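Local coordinates for protein endoglucanase (Clostridium thermocellum, PDB 2E4T) that hydrolyses internal beta-1,4-glucosidic bonds of cellulose and probably of xyloglucan, this chain being its family 44 glycoside hydrolase module, at residues A[51-56]-A[162-167]; A[92-97]-A[176-181]. All blocks are in the same frame, centred on the assembly; numbering follows the deposited sequence.

Overall arrangement
Both interactions belong to the TIM-like barrel and lie on the same side of the chain's centre, their own centres about 12 Å apart. Interaction 1 packs the calcium-binding loop 51-56 on helix 158-169; it is partly buried and, between its segments, purely apolar. Interaction 2 joins helix 88-99 to the turn leading into strand 180-183; it is mostly buried and adds a hydrogen bond to its packing. Helix 158-169 precedes strand 180-183 in the chain and ties the two together: Leu165 CD1 lies 3.9 Å from Ile178 CD1, and Val162 and Leu165 pack on Tyr181. Of the two, interaction 1 alone includes a metal, the calcium ion bound by Glu54.

Interaction 1. Residues A[51-56]-A[162-167]; sequences YNWENN and VNYLVN. With CA (calcium ion), chain C.
Trp53 meets Tyr164 with the outer end of its indole: CZ3 lies 3.6 Å from Tyr164 CB, close to the root of the phenol ring, and CH2 borders the same methylene. The six-membered ring of Trp53 and the Tyr164 ring are inclined at 56° with centroids 5.6 Å apart, an oblique pairing. Each side chain leaves its backbone toward the other segment. The indole is set between its own backbone N and carbonyl carbon (chi1 76°), which brings its benzo end to the helix; Phe161 also stacks on the indole. The helix backbone directs Tyr164 CB at the indole, and with CG opposite the backbone N (chi1 -178°) Tyr164 CG and CD1 come to lie 3.7 and 3.8 Å from Trp53 CZ3.

The loop behind Trp53 is stiffened by its own polar groups. Asn52 OD1 accepts from Glu54 N at 2.8 Å, closing an Asx turn, while the backbone O of Asn52 receives the N-H groups of Asn55 and Asn56. Tyr51 OH lies 2.7 Å from Asn56 OD1 as its donor, tilted 21° from the amide's carbonyl plane; that oxygen also accepts from Val89 N, and Asn56 ND2 bonds to Trp83 O and Thr85 O, so the buried amide is gripped at both ends.

Glu54 holds its carboxylate away from the helix. Its chain is extended beyond CG, and CG rests against one face of the Trp53 indole. Glu54 OE1 binds the calcium ion at 2.5 Å and OE2 at 2.4 Å, a bidentate grip completed by two waters, Asp150 O, Asp153 OD1 and Tyr155 O. This is a seven-coordinate calcium site built from the loop that follows strand 40-43 and the segment just before helix 158-169 of the TIM-like barrel.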
ATOM      1  N   TYR A  51     -19.313  -3.982   4.952  1.00  5.05           N
ATOM      2  CA  TYR A  51     -19.129  -5.158   5.787  1.00  4.89           C
ATOM      3  C   TYR A  51     -19.681  -4.923   7.195  1.00  5.15           C
ATOM      4  O   TYR A  51     -19.347  -3.931   7.843  1.00  5.62           O
ATOM      5  CB  TYR A  51     -17.615  -5.471   5.881  1.00  5.58           C
ATOM      6  CG  TYR A  51     -17.293  -6.548   6.909  1.00  5.18           C
ATOM      7  CD1 TYR A  51     -17.642  -7.887   6.688  1.00  5.57           C
ATOM      8  CD2 TYR A  51     -16.692  -6.205   8.119  1.00  5.68           C
ATOM      9  CE1 TYR A  51     -17.366  -8.855   7.630  1.00  5.60           C
ATOM     10  CE2 TYR A  51     -16.427  -7.178   9.085  1.00  5.66           C
ATOM     11  CZ  TYR A  51     -16.791  -8.493   8.852  1.00  5.46           C
ATOM     12  OH  TYR A  51     -16.545  -9.423   9.845  1.00  6.12           O
ATOM     13  N   ASN A  52     -20.515  -5.875   7.657  1.00  5.30           N
ATOM     14  CA  ASN A  52     -21.128  -5.814   8.974  1.00  5.30           C
ATOM     15  C   ASN A  52     -20.438  -6.827   9.875  1.00  5.09           C
ATOM     16  O   ASN A  52     -20.621  -8.031   9.714  1.00  5.77           O
ATOM     17  CB  ASN A  52     -22.612  -6.137   8.836  1.00  5.66           C
ATOM     18  CG  ASN A  52     -23.364  -6.055  10.139  1.00  5.80           C
ATOM     19  OD1 ASN A  52     -22.774  -6.112  11.223  1.00  6.69           O
ATOM     20  ND2 ASN A  52     -24.693  -5.914  10.031  1.00  6.36           N
ATOM     21  N   TRP A  53     -19.647  -6.355  10.863  1.00  5.45           N
ATOM     22  CA  TRP A  53     -18.892  -7.286  11.681  1.00  5.59           C
ATOM     23  C   TRP A  53     -19.810  -8.203  12.523  1.00  5.89           C
ATOM     24  O   TRP A  53     -19.371  -9.260  12.988  1.00  6.45           O
ATOM     25  CB  TRP A  53     -17.925  -6.528  12.617  1.00  5.69           C
ATOM     26  CG  TRP A  53     -18.570  -5.890  13.806  1.00  5.71           C
ATOM     27  CD1 TRP A  53     -19.255  -4.714  13.854  1.00  6.11           C
ATOM     28  CD2 TRP A  53     -18.537  -6.398  15.159  1.00  6.13           C
ATOM     29  NE1 TRP A  53     -19.669  -4.444  15.153  1.00  6.08           N
ATOM     30  CE2 TRP A  53     -19.235  -5.458  15.953  1.00  6.22           C
ATOM     31  CE3 TRP A  53     -17.961  -7.519  15.765  1.00  6.44           C
ATOM     32  CZ2 TRP A  53     -19.342  -5.612  17.350  1.00  6.76           C
ATOM     33  CZ3 TRP A  53     -18.072  -7.672  17.136  1.00  6.82           C
ATOM     34  CH2 TRP A  53     -18.749  -6.722  17.909  1.00  7.00           C
ATOM     35  N   GLU A  54     -21.057  -7.772  12.753  1.00  5.68           N
ATOM     36  CA  GLU A  54     -21.914  -8.577  13.628  1.00  6.22           C
ATOM     37  C   GLU A  54     -22.323  -9.889  12.997  1.00  6.77           C
ATOM     38  O   GLU A  54     -22.525 -10.873  13.703  1.00  9.11           O
ATOM     39  CB  GLU A  54     -23.170  -7.792  14.018  1.00  6.70           C
ATOM     40  CG  GLU A  54     -22.873  -6.472  14.716  1.00  6.56           C
ATOM     41  CD  GLU A  54     -24.144  -5.767  15.207  1.00  6.51           C
ATOM     42  OE1 GLU A  54     -25.275  -6.136  14.745  1.00  6.95           O
ATOM     43  OE2 GLU A  54     -24.037  -4.835  16.046  1.00  7.05           O
ATOM     44  N   ASN A  55     -22.496  -9.882  11.660  1.00  6.53           N
ATOM     45  CA  ASN A  55     -23.020 -11.073  10.936  1.00  6.90           C
ATOM     46  C   ASN A  55     -22.213 -11.436   9.719  1.00  6.25           C
ATOM     47  O   ASN A  55     -22.527 -12.443   9.070  1.00  7.30           O
ATOM     48  CB  ASN A  55     -24.495 -10.881  10.627  1.00  8.48           C
ATOM     49  CG  ASN A  55     -24.719  -9.666   9.796  1.00  8.59           C
ATOM     50  OD1 ASN A  55     -23.841  -9.205   9.047  1.00  8.24           O
ATOM     51  ND2 ASN A  55     -25.927  -9.105   9.908  1.00 11.97           N
ATOM     52  N   ASN A  56     -21.160 -10.672   9.379  1.00  5.75           N
ATOM     53  CA  ASN A  56     -20.236 -10.956   8.271  1.00  6.00           C
ATOM     54  C   ASN A  56     -20.807 -10.726   6.870  1.00  5.79           C
ATOM     55  O   ASN A  56     -20.081 -11.017   5.903  1.00  6.60           O
ATOM     56  CB  ASN A  56     -19.590 -12.331   8.384  1.00  6.17           C
ATOM     57  CG  ASN A  56     -18.857 -12.466   9.684  1.00  6.04           C
ATOM     58  OD1 ASN A  56     -17.825 -11.796   9.912  1.00  6.48           O
ATOM     59  ND2 ASN A  56     -19.371 -13.301  10.569  1.00  7.21           N
ATOM     60  N   VAL A 162     -13.940  -2.849  17.317  1.00  5.51           N
ATOM     61  CA  VAL A 162     -12.536  -2.762  17.748  1.00  5.26           C
ATOM     62  C   VAL A 162     -12.350  -3.438  19.102  1.00  5.57           C
ATOM     63  O   VAL A 162     -11.376  -4.163  19.342  1.00  6.07           O
ATOM     64  CB  VAL A 162     -12.038  -1.311  17.716  1.00  6.19           C
ATOM     65  CG1 VAL A 162     -10.628  -1.216  18.287  1.00  6.55           C
ATOM     66  CG2 VAL A 162     -12.067  -0.794  16.287  1.00  6.95           C
ATOM     67  N   ASN A 163     -13.291  -3.210  20.036  1.00  5.71           N
ATOM     68  CA  ASN A 163     -13.169  -3.843  21.357  1.00  5.78           C
ATOM     69  C   ASN A 163     -13.136  -5.388  21.219  1.00  6.11           C
ATOM     70  O   ASN A 163     -12.380  -6.064  21.940  1.00  6.57           O
ATOM     71  CB  ASN A 163     -14.358  -3.408  22.232  1.00  6.56           C
ATOM     72  CG  ASN A 163     -14.282  -4.061  23.588  1.00  7.74           C
ATOM     73  OD1 ASN A 163     -13.428  -3.679  24.420  1.00  9.10           O
ATOM     74  ND2 ASN A 163     -15.110  -5.086  23.821  1.00  8.64           N
ATOM     75  N   TYR A 164     -13.956  -5.952  20.328  1.00  6.33           N
ATOM     76  CA  TYR A 164     -13.955  -7.398  20.133  1.00  6.33           C
ATOM     77  C   TYR A 164     -12.567  -7.880  19.684  1.00  6.01           C
ATOM     78  O   TYR A 164     -12.039  -8.911  20.176  1.00  6.80           O
ATOM     79  CB  TYR A 164     -15.044  -7.759  19.115  1.00  6.95           C
ATOM     80  CG  TYR A 164     -15.181  -9.236  18.873  1.00  7.06           C
ATOM     81  CD1 TYR A 164     -16.171  -9.940  19.555  1.00  8.26           C
ATOM     82  CD2 TYR A 164     -14.386  -9.932  17.950  1.00  8.37           C
ATOM     83  CE1 TYR A 164     -16.345 -11.311  19.376  1.00 10.47           C
ATOM     84  CE2 TYR A 164     -14.577 -11.309  17.783  1.00 10.05           C
ATOM     85  CZ  TYR A 164     -15.546 -11.999  18.517  1.00 10.86           C
ATOM     86  OH  TYR A 164     -15.668 -13.365  18.292  1.00 15.23           O
ATOM     87  N   LEU A 165     -11.985  -7.145  18.749  1.00  6.03           N
ATOM     88  CA  LEU A 165     -10.654  -7.496  18.215  1.00  5.95           C
ATOM     89  C   LEU A 165      -9.566  -7.360  19.310  1.00  5.82           C
ATOM     90  O   LEU A 165      -8.704  -8.243  19.441  1.00  6.97           O
ATOM     91  CB  LEU A 165     -10.330  -6.629  17.013  1.00  6.10           C
ATOM     92  CG  LEU A 165     -11.262  -6.854  15.829  1.00  6.32           C
ATOM     93  CD1 LEU A 165     -10.958  -5.806  14.737  1.00  6.72           C
ATOM     94  CD2 LEU A 165     -11.199  -8.241  15.252  1.00  7.00           C
ATOM     95  N   VAL A 166      -9.592  -6.255  20.051  1.00  6.08           N
ATOM     96  CA  VAL A 166      -8.602  -6.045  21.111  1.00  6.23           C
ATOM     97  C   VAL A 166      -8.760  -7.099  22.208  1.00  6.87           C
ATOM     98  O   VAL A 166      -7.756  -7.601  22.749  1.00  7.46           O
ATOM     99  CB  VAL A 166      -8.744  -4.625  21.698  1.00  7.36           C
ATOM    100  CG1 VAL A 166      -7.901  -4.425  22.944  1.00  8.75           C
ATOM    101  CG2 VAL A 166      -8.356  -3.620  20.624  1.00  7.73           C
ATOM    102  N   ASN A 167      -9.995  -7.467  22.550  1.00  7.35           N
ATOM    103  CA  ASN A 167     -10.221  -8.538  23.500  1.00  7.47           C
ATOM    104  C   ASN A 167      -9.569  -9.843  23.037  1.00  7.56           C
ATOM    105  O   ASN A 167      -8.984 -10.584  23.839  1.00  8.77           O
ATOM    106  CB  ASN A 167     -11.724  -8.706  23.713  1.00  8.75           C
ATOM    107  CG  ASN A 167     -12.023  -9.831  24.684  1.00 11.21           C
ATOM    108  OD1 ASN A 167     -12.355 -10.952  24.227  1.00 14.32           O
ATOM    109  ND2 ASN A 167     -11.800  -9.616  25.945  1.00 12.27           N
TER
HETATM  110 CA    CA C 701     -26.441  -4.379  16.129  1.00  7.15          CA
HETATM  111  O   HOH W   1     -25.895  -3.499  18.271  1.00  9.04           O
HETATM  112  O   HOH W   2     -27.866  -4.730  14.243  1.00 10.82           O

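Interaction 2. Residues A[92-97]-A[176-181]; sequences TFHDKA and TGIKGY
His94 reaches from helix 88-99 to the turn that leads into strand 180-183, using its ring edge for a hydrogen bond and one face for packing. NE2 donates to the backbone O of Thr176 at 2.8 Å with an almost straight N-H...O angle of 175°. The oxygen lies only 3° out of the imidazole plane, although the donor is tilted from the carbonyl plane of Thr176. The other ring nitrogen, ND1, bonds to Thr105 OG1, and these two partners together fix the imidazole's rotation.

The tight part is the face of that ring. Ile178 CG1 sits 3.6 Å from the ring centroid and 8° off its normal, a CH-pi contact almost over the centre, with CD1 following beyond it at 4.0 Å from His94 CD2. With CG1 opposite its own carbonyl carbon (chi1 -72°), Ile178 carries this methylene over the histidine, although its CB sets off to one side of the helix. The two side chains run past each other in opposite directions.

Thr176 forms the looser margin. It is exposed to solvent and gives the histidine its backbone oxygen, while its side chain stays clear of close contact with segment 92-97 and OG1 bonds instead to Tyr169 O.

Around this contact, Tyr169 from the end of helix 158-169 meets the His94 ring edge-to-face, and Ile178 also packs on Leu165 and Ile107. Helix 88-99 is thereby joined to the entrance of strand 180-183, which runs in the parallel barrel sheet between strands 104-109 and 226-232.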
ATOM      1  N   THR A  92     -10.472 -14.481  10.773  1.00  6.21           N
ATOM      2  CA  THR A  92      -9.795 -15.414   9.873  1.00  6.10           C
ATOM      3  C   THR A  92      -8.669 -14.697   9.123  1.00  5.62           C
ATOM      4  O   THR A  92      -7.554 -15.226   8.982  1.00  6.24           O
ATOM      5  CB  THR A  92     -10.797 -16.053   8.860  1.00  6.87           C
ATOM      6  OG1 THR A  92     -11.780 -16.778   9.614  1.00  7.83           O
ATOM      7  CG2 THR A  92     -10.116 -16.980   7.907  1.00  7.64           C
ATOM      8  N   PHE A  93      -8.941 -13.464   8.675  1.00  5.90           N
ATOM      9  CA  PHE A  93      -7.948 -12.715   7.928  1.00  5.39           C
ATOM     10  C   PHE A  93      -6.699 -12.473   8.789  1.00  5.43           C
ATOM     11  O   PHE A  93      -5.547 -12.695   8.328  1.00  5.74           O
ATOM     12  CB  PHE A  93      -8.584 -11.358   7.525  1.00  5.85           C
ATOM     13  CG  PHE A  93      -7.723 -10.541   6.621  1.00  5.21           C
ATOM     14  CD1 PHE A  93      -7.889 -10.603   5.248  1.00  6.21           C
ATOM     15  CD2 PHE A  93      -6.760  -9.642   7.140  1.00  6.20           C
ATOM     16  CE1 PHE A  93      -7.060  -9.829   4.392  1.00  6.78           C
ATOM     17  CE2 PHE A  93      -5.967  -8.869   6.313  1.00  6.87           C
ATOM     18  CZ  PHE A  93      -6.112  -8.983   4.939  1.00  6.59           C
ATOM     19  N   HIS A  94      -6.888 -12.024  10.032  1.00  5.57           N
ATOM     20  CA  HIS A  94      -5.766 -11.778  10.912  1.00  5.49           C
ATOM     21  C   HIS A  94      -5.087 -13.071  11.357  1.00  5.82           C
ATOM     22  O   HIS A  94      -3.851 -13.145  11.450  1.00  6.12           O
ATOM     23  CB  HIS A  94      -6.182 -10.898  12.076  1.00  6.05           C
ATOM     24  CG  HIS A  94      -5.029 -10.449  12.933  1.00  6.14           C
ATOM     25  ND1 HIS A  94      -3.881  -9.841  12.405  1.00  6.45           N
ATOM     26  CD2 HIS A  94      -4.888 -10.497  14.283  1.00  6.54           C
ATOM     27  CE1 HIS A  94      -3.098  -9.542  13.438  1.00  6.52           C
ATOM     28  NE2 HIS A  94      -3.683  -9.927  14.580  1.00  6.65           N
ATOM     29  N   ASP A  95      -5.886 -14.107  11.650  1.00  5.90           N
ATOM     30  CA  ASP A  95      -5.267 -15.391  12.030  1.00  6.04           C
ATOM     31  C   ASP A  95      -4.360 -15.883  10.886  1.00  5.85           C
ATOM     32  O   ASP A  95      -3.252 -16.410  11.159  1.00  6.51           O
ATOM     33  CB  ASP A  95      -6.324 -16.453  12.303  1.00  6.58           C
ATOM     34  CG  ASP A  95      -7.107 -16.256  13.574  1.00  7.29           C
ATOM     35  OD1 ASP A  95      -6.712 -15.438  14.430  1.00  7.74           O
ATOM     36  OD2 ASP A  95      -8.107 -17.025  13.743  1.00  9.01           O
ATOM     37  N   LYS A  96      -4.822 -15.767   9.638  1.00  5.90           N
ATOM     38  CA  LYS A  96      -3.984 -16.196   8.513  1.00  6.00           C
ATOM     39  C   LYS A  96      -2.705 -15.347   8.478  1.00  6.05           C
ATOM     40  O   LYS A  96      -1.584 -15.903   8.302  1.00  6.78           O
ATOM     41  CB  LYS A  96      -4.732 -16.069   7.199  1.00  6.49           C
ATOM     42  CG  LYS A  96      -5.717 -17.228   6.937  1.00  6.70           C
ATOM     43  CD  LYS A  96      -6.464 -17.007   5.630  1.00  6.86           C
ATOM     44  CE  LYS A  96      -7.139 -18.257   5.126  1.00  7.44           C
ATOM     45  NZ  LYS A  96      -7.801 -18.000   3.804  1.00  7.72           N
ATOM     46  N   ALA A  97      -2.821 -14.034   8.619  1.00  5.99           N
ATOM     47  CA  ALA A  97      -1.628 -13.162   8.602  1.00  5.90           C
ATOM     48  C   ALA A  97      -0.660 -13.562   9.703  1.00  5.66           C
ATOM     49  O   ALA A  97       0.567 -13.709   9.456  1.00  6.45           O
ATOM     50  CB  ALA A  97      -2.063 -11.701   8.761  1.00  6.47           C
ATOM     51  N   THR A 176       0.476  -9.665  18.999  1.00  7.62           N
ATOM     52  CA  THR A 176      -0.555 -10.165  18.090  1.00  8.00           C
ATOM     53  C   THR A 176      -1.639  -9.145  17.815  1.00  7.34           C
ATOM     54  O   THR A 176      -2.620  -9.452  17.110  1.00  7.94           O
ATOM     55  CB  THR A 176      -1.201 -11.461  18.547  1.00 10.24           C
ATOM     56  OG1 THR A 176      -1.793 -11.327  19.813  1.00 13.42           O
ATOM     57  CG2 THR A 176      -0.204 -12.583  18.647  1.00 11.55           C
ATOM     58  N   GLY A 177      -1.526  -7.920  18.326  1.00  6.68           N
ATOM     59  CA  GLY A 177      -2.584  -6.975  18.106  1.00  6.82           C
ATOM     60  C   GLY A 177      -2.662  -6.542  16.665  1.00  6.43           C
ATOM     61  O   GLY A 177      -1.666  -6.494  15.932  1.00  7.51           O
ATOM     62  N   ILE A 178      -3.863  -6.132  16.262  1.00  6.27           N
ATOM     63  CA  ILE A 178      -4.060  -5.482  14.957  1.00  5.74           C
ATOM     64  C   ILE A 178      -3.544  -4.047  15.087  1.00  5.78           C
ATOM     65  O   ILE A 178      -3.951  -3.266  15.954  1.00  6.43           O
ATOM     66  CB  ILE A 178      -5.548  -5.527  14.591  1.00  6.44           C
ATOM     67  CG1 ILE A 178      -5.871  -6.999  14.239  1.00  7.32           C
ATOM     68  CG2 ILE A 178      -5.853  -4.575  13.434  1.00  6.66           C
ATOM     69  CD1 ILE A 178      -7.348  -7.313  14.199  1.00  8.29           C
ATOM     70  N   LYS A 179      -2.581  -3.683  14.216  1.00  5.52           N
ATOM     71  CA  LYS A 179      -1.863  -2.428  14.384  1.00  5.77           C
ATOM     72  C   LYS A 179      -2.555  -1.216  13.816  1.00  5.58           C
ATOM     73  O   LYS A 179      -2.343  -0.101  14.321  1.00  6.40           O
ATOM     74  CB  LYS A 179      -0.425  -2.531  13.843  1.00  5.87           C
ATOM     75  CG  LYS A 179       0.505  -3.323  14.698  1.00  6.93           C
ATOM     76  CD  LYS A 179       1.937  -3.365  14.038  1.00  7.61           C
ATOM     77  CE  LYS A 179       3.032  -3.954  14.879  1.00  9.31           C
ATOM     78  NZ  LYS A 179       2.852  -5.405  15.062  1.00 10.61           N
ATOM     79  N   GLY A 180      -3.362  -1.398  12.756  1.00  5.57           N
ATOM     80  CA  GLY A 180      -3.936  -0.255  12.089  1.00  5.89           C
ATOM     81  C   GLY A 180      -5.363  -0.475  11.655  1.00  4.82           C
ATOM     82  O   GLY A 180      -5.778  -1.606  11.387  1.00  5.02           O
ATOM     83  N   TYR A 181      -6.094   0.658  11.583  1.00  4.85           N
ATOM     84  CA  TYR A 181      -7.442   0.673  11.069  1.00  4.94           C
ATOM     85  C   TYR A 181      -7.553   1.768  10.047  1.00  5.03           C
ATOM     86  O   TYR A 181      -7.017   2.874  10.205  1.00  5.72           O
ATOM     87  CB  TYR A 181      -8.467   0.936  12.195  1.00  5.49           C
ATOM     88  CG  TYR A 181      -8.480  -0.169  13.230  1.00  5.04           C
ATOM     89  CD1 TYR A 181      -9.156  -1.357  12.994  1.00  5.58           C
ATOM     90  CD2 TYR A 181      -7.736  -0.048  14.405  1.00  5.88           C
ATOM     91  CE1 TYR A 181      -9.135  -2.408  13.932  1.00  5.76           C
ATOM     92  CE2 TYR A 181      -7.679  -1.081  15.320  1.00  6.25           C
ATOM     93  CZ  TYR A 181      -8.362  -2.280  15.081  1.00  5.64           C
ATOM     94  OH  TYR A 181      -8.351  -3.334  15.960  1.00  6.52           O
TER